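Local coordinates for stage II sporulation protein E (SpoIIE) (Moorella thermoacetica, PDB 3ZT9) that is a manganese-binding, PP2C-like SpoIIE-type hydrolase that probably acts as a protein phosphatase in signalling through the bacterial stressosome, at residues A156-L159 / A160-A163. Sequence-based numbering, arbitrary orientation.
Sequences AVPL and ALLA
Val157 and Leu162 meet through single methyl groups, CG1 of the valine lying 4.2 Å from CD2 of the leucine, with the two side chains crossing at roughly a right angle. They illustrate how an extended lead-in followed by a tight turn can bring together two buried apolar side chains five residues apart. The chain runs extended through Val157 and Pro158, then coils tightly from Leu159 onward. Two successive i to i+3 backbone bonds hold the coil: Leu161 N donates to Pro158 O at 3.1 Å, and Leu162 N to Leu159 O at 2.9 Å. A third bond of the same spacing, from Ala163 N to Ala160 O, carries the turn onward.

Side-chain rotation places CG1 of Val157 and the outer carbons of Leu162, whereas the contacts made by CB atoms follow from the coiling of the main chain. In Val157 the CG1 branch is turned anti to the backbone N (chi1 -176°), which sends this methyl to the leucine. Leu162 instead has CG anti to its own carbonyl carbon (chi1 -50°); this rotation puts CG beside the residue's own backbone N, and so 3.4 Å from Leu159 O, the oxygen which that N binds. The coil itself brings Leu162 CB to 3.3 Å from Leu159 O. In the same way Leu161 sets CB 3.2 Å from Pro158 O, while its CD2 makes a looser contact with CG of the proline ring at 4.4 Å.

This turn lies in the loop between strand 144-148 and helix 169-180. Val157 and Leu162 both pack on Ile176 of that helix, Leu161 reaches Leu172 and Pro158 reaches Tyr180. Leu162 also touches Leu109 and Leu159 touches Lys107, so the turn bridges helix 169-180 and strand 105-110, in the same antiparallel sheet as strand 144-148.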
# COMPACT_ATOMS: atom_id res chain seq x y z
N ALA A 156 -10.11 6.97 8.93
CA ALA A 156 -11.54 6.73 8.67
C ALA A 156 -12.05 5.33 9.02
O ALA A 156 -13.23 5.18 9.32
CB ALA A 156 -11.86 7.04 7.19
N VAL A 157 -11.19 4.32 8.98
CA VAL A 157 -11.67 2.94 9.09
C VAL A 157 -11.74 2.53 10.54
O VAL A 157 -10.74 2.62 11.25
CB VAL A 157 -10.72 1.96 8.33
CG1 VAL A 157 -11.27 0.55 8.37
CG2 VAL A 157 -10.55 2.38 6.91
N PRO A 158 -12.94 2.12 11.03
CA PRO A 158 -12.96 1.64 12.41
C PRO A 158 -12.10 0.37 12.53
O PRO A 158 -12.28 -0.59 11.77
CB PRO A 158 -14.45 1.39 12.70
CG PRO A 158 -15.12 1.43 11.39
CD PRO A 158 -14.26 2.08 10.39
N LEU A 159 -11.15 0.40 13.44
CA LEU A 159 -10.14 -0.64 13.58
C LEU A 159 -10.76 -2.02 13.75
O LEU A 159 -10.33 -2.97 13.11
CB LEU A 159 -9.25 -0.36 14.79
CG LEU A 159 -8.39 0.90 14.74
CD1 LEU A 159 -7.52 0.98 15.97
CD2 LEU A 159 -7.55 0.93 13.47
N ALA A 160 -11.75 -2.11 14.61
CA ALA A 160 -12.40 -3.37 14.96
C ALA A 160 -13.00 -4.06 13.74
O ALA A 160 -13.17 -5.26 13.73
CB ALA A 160 -13.45 -3.13 15.99
N LEU A 161 -13.32 -3.31 12.70
CA LEU A 161 -13.91 -3.92 11.52
C LEU A 161 -12.88 -4.88 10.88
O LEU A 161 -13.22 -5.93 10.27
CB LEU A 161 -14.32 -2.80 10.57
CG LEU A 161 -15.12 -3.17 9.34
CD1 LEU A 161 -16.45 -3.88 9.68
CD2 LEU A 161 -15.35 -1.88 8.53
N LEU A 162 -11.59 -4.55 11.04
CA LEU A 162 -10.52 -5.39 10.48
C LEU A 162 -10.43 -6.76 11.19
O LEU A 162 -9.96 -7.72 10.60
CB LEU A 162 -9.19 -4.64 10.52
CG LEU A 162 -9.30 -3.21 9.90
CD1 LEU A 162 -8.03 -2.41 10.20
CD2 LEU A 162 -9.52 -3.26 8.44
N ALA A 163 -10.94 -6.85 12.41
CA ALA A 163 -10.93 -8.12 13.15
C ALA A 163 -12.27 -8.87 12.99
O ALA A 163 -12.52 -9.86 13.67
CB ALA A 163 -10.65 -7.86 14.63